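Local coordinates for glycosyl hydrolases family 31 family protein (PDB 6DRU) that releases alpha-xylose from the non-reducing terminal glucose of xyloglucan oligosaccharides as a family 31 alpha-xylosidase, at residues A[270-275]-A[572-577]. Numbering follows the deposited sequence.
Sequences QNFHDR and NEPWSY
R275 lays its guanidinium flat over one face of the W575 indole. The two planes are only 8° apart, with centres 4.0 Å from each other. CZ sits above the five-membered ring, which makes this a cation-pi contact. The methylene R275 CD covers the six-membered ring in a CH-pi contact and comes within 3.6 Å of W575 CE3. The R275 chain is extended from CG to NE, with chi2 and chi3 both near 180°, and this lets it run across the ring system. R275 NE gives a weak hydrogen bond of 3.3 Å to N271 OD1, which lies at the guanidinium edge and in its plane. That bond may help to set the rotation of the guanidinium. The N271 side chain also borders the indole, with CB 3.5 Å from W575 CZ2. The benzo edge of W575 meets the face of F272. This is an edge-to-face pair with planes at 65°, and W575 CH2 stands over the centre of the F272 ring. P574 extends the apolar patch, its CD lying 4.0 Å from F272 CZ. On the indole face opposite R275 lie E573 CB and P574 CD, so W575 is sandwiched between the arginine and its own loop. A type I turn from E573 to S576, closed by S576 N to E573 O, presents the tryptophan to the helix. F272 and P574 also both touch Q254 of strand 252-254, and P574 reaches I585 and I589 of helix 582-594. The contact lies away from the xylose pocket. Helix 262-274, which follows strand 252-254, here meets the loop after strand 554-555, the parallel neighbour of that strand. The contact thus joins two adjacent beta-alpha units on the outside of the GH31 TIM barrel.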
loop_
_atom_site.group_PDB
_atom_site.type_symbol
_atom_site.label_atom_id
_atom_site.label_comp_id
_atom_site.label_asym_id
_atom_site.label_seq_id
_atom_site.Cartn_x
_atom_site.Cartn_y
_atom_site.Cartn_z
ATOM N N GLN A 270 19.677 -15.539 53.889
ATOM C CA GLN A 270 20.108 -15.613 55.281
ATOM C C GLN A 270 19.141 -14.883 56.204
ATOM O O GLN A 270 18.928 -15.312 57.344
ATOM C CB GLN A 270 21.519 -15.044 55.425
ATOM C CG GLN A 270 22.215 -15.426 56.721
ATOM C CD GLN A 270 22.640 -16.881 56.747
ATOM O OE1 GLN A 270 23.518 -17.296 55.990
ATOM N NE2 GLN A 270 22.017 -17.666 57.619
ATOM N N ASN A 271 18.547 -13.785 55.734
ATOM C CA ASN A 271 17.610 -13.036 56.565
ATOM C C ASN A 271 16.323 -13.820 56.792
ATOM O O ASN A 271 15.820 -13.891 57.919
ATOM C CB ASN A 271 17.312 -11.681 55.927
ATOM C CG ASN A 271 18.036 -10.545 56.614
ATOM O OD1 ASN A 271 17.496 -9.910 57.520
ATOM N ND2 ASN A 271 19.266 -10.283 56.189
ATOM N N PHE A 272 15.764 -14.404 55.728
ATOM C CA PHE A 272 14.576 -15.237 55.886
ATOM C C PHE A 272 14.851 -16.414 56.811
ATOM O O PHE A 272 13.994 -16.797 57.616
ATOM C CB PHE A 272 14.089 -15.730 54.524
ATOM C CG PHE A 272 13.272 -14.722 53.770
ATOM C CD1 PHE A 272 11.922 -14.570 54.032
ATOM C CD2 PHE A 272 13.854 -13.929 52.796
ATOM C CE1 PHE A 272 11.165 -13.645 53.339
ATOM C CE2 PHE A 272 13.104 -13.001 52.101
ATOM C CZ PHE A 272 11.758 -12.859 52.372
ATOM N N HIS A 273 16.050 -16.992 56.715
ATOM C CA HIS A 273 16.391 -18.145 57.541
ATOM C C HIS A 273 16.559 -17.748 59.002
ATOM O O HIS A 273 16.010 -18.397 59.899
ATOM C CB HIS A 273 17.665 -18.804 57.013
ATOM C CG HIS A 273 18.198 -19.885 57.901
ATOM N ND1 HIS A 273 19.302 -19.708 58.706
ATOM C CD2 HIS A 273 17.778 -21.156 58.110
ATOM C CE1 HIS A 273 19.539 -20.823 59.374
ATOM N NE2 HIS A 273 18.630 -21.716 59.030
ATOM N N ASP A 274 17.317 -16.680 59.261
ATOM C CA ASP A 274 17.571 -16.274 60.639
ATOM C C ASP A 274 16.288 -15.819 61.329
ATOM O O ASP A 274 16.089 -16.090 62.519
ATOM C CB ASP A 274 18.626 -15.167 60.676
ATOM C CG ASP A 274 19.991 -15.640 60.203
ATOM O OD1 ASP A 274 20.154 -16.855 59.960
ATOM O OD2 ASP A 274 20.903 -14.794 60.079
ATOM N N ARG A 275 15.407 -15.136 60.600
ATOM C CA ARG A 275 14.146 -14.668 61.164
ATOM C C ARG A 275 13.056 -15.730 61.141
ATOM O O ARG A 275 11.961 -15.474 61.653
ATOM C CB ARG A 275 13.656 -13.428 60.413
ATOM C CG ARG A 275 14.577 -12.225 60.498
ATOM C CD ARG A 275 14.061 -11.105 59.614
ATOM N NE ARG A 275 14.942 -9.942 59.613
ATOM C CZ ARG A 275 14.676 -8.808 60.253
ATOM N NH1 ARG A 275 13.550 -8.688 60.943
ATOM N NH2 ARG A 275 15.530 -7.795 60.199
ATOM N N ASN A 572 12.123 -4.025 49.912
ATOM C CA ASN A 572 10.732 -4.445 49.763
ATOM C C ASN A 572 10.476 -5.749 50.514
ATOM O O ASN A 572 9.657 -6.568 50.081
ATOM C CB ASN A 572 10.370 -4.596 48.273
ATOM C CG ASN A 572 8.880 -4.804 48.042
ATOM O OD1 ASN A 572 8.062 -3.943 48.365
ATOM N ND2 ASN A 572 8.524 -5.953 47.479
ATOM N N GLU A 573 11.163 -5.954 51.628
ATOM C CA GLU A 573 11.089 -7.178 52.408
ATOM C C GLU A 573 10.022 -7.055 53.486
ATOM O O GLU A 573 9.635 -5.946 53.868
ATOM C CB GLU A 573 12.451 -7.475 53.039
ATOM C CG GLU A 573 13.529 -7.927 52.051
ATOM C CD GLU A 573 13.974 -6.821 51.105
ATOM O OE1 GLU A 573 13.583 -6.855 49.920
ATOM O OE2 GLU A 573 14.702 -5.909 51.552
ATOM N N PRO A 574 9.510 -8.182 53.996
ATOM C CA PRO A 574 8.438 -8.112 55.004
ATOM C C PRO A 574 8.833 -7.382 56.281
ATOM O O PRO A 574 7.943 -7.030 57.066
ATOM C CB PRO A 574 8.115 -9.588 55.284
ATOM C CG PRO A 574 9.278 -10.357 54.756
ATOM C CD PRO A 574 9.798 -9.571 53.601
ATOM N N TRP A 575 10.121 -7.141 56.513
ATOM C CA TRP A 575 10.589 -6.397 57.673
ATOM C C TRP A 575 11.004 -4.971 57.330
ATOM O O TRP A 575 11.605 -4.294 58.168
ATOM C CB TRP A 575 11.760 -7.131 58.326
ATOM C CG TRP A 575 12.807 -7.528 57.345
ATOM C CD1 TRP A 575 13.836 -6.760 56.886
ATOM C CD2 TRP A 575 12.933 -8.798 56.696
ATOM N NE1 TRP A 575 14.592 -7.471 55.987
ATOM C CE2 TRP A 575 14.061 -8.727 55.854
ATOM C CE3 TRP A 575 12.202 -9.989 56.745
ATOM C CZ2 TRP A 575 14.475 -9.800 55.068
ATOM C CZ3 TRP A 575 12.615 -11.055 55.964
ATOM C CH2 TRP A 575 13.742 -10.953 55.136
ATOM N N SER A 576 10.702 -4.502 56.122
ATOM C CA SER A 576 11.166 -3.206 55.649
ATOM C C SER A 576 10.093 -2.127 55.710
ATOM O O SER A 576 10.299 -1.035 55.169
ATOM C CB SER A 576 11.699 -3.333 54.219
ATOM O OG SER A 576 12.698 -4.335 54.134
ATOM N N TYR A 577 8.959 -2.396 56.355
ATOM C CA TYR A 577 7.827 -1.476 56.352
ATOM C C TYR A 577 7.452 -1.027 57.759
ATOM O O TYR A 577 6.285 -0.747 58.038
ATOM C CB TYR A 577 6.625 -2.109 55.652
ATOM C CG TYR A 577 6.819 -2.259 54.163
ATOM C CD1 TYR A 577 7.504 -3.348 53.638
ATOM C CD2 TYR A 577 6.326 -1.307 53.282
ATOM C CE1 TYR A 577 7.689 -3.485 52.278
ATOM C CE2 TYR A 577 6.504 -1.437 51.921
ATOM C CZ TYR A 577 7.187 -2.527 51.424
ATOM O OH TYR A 577 7.368 -2.659 50.068
#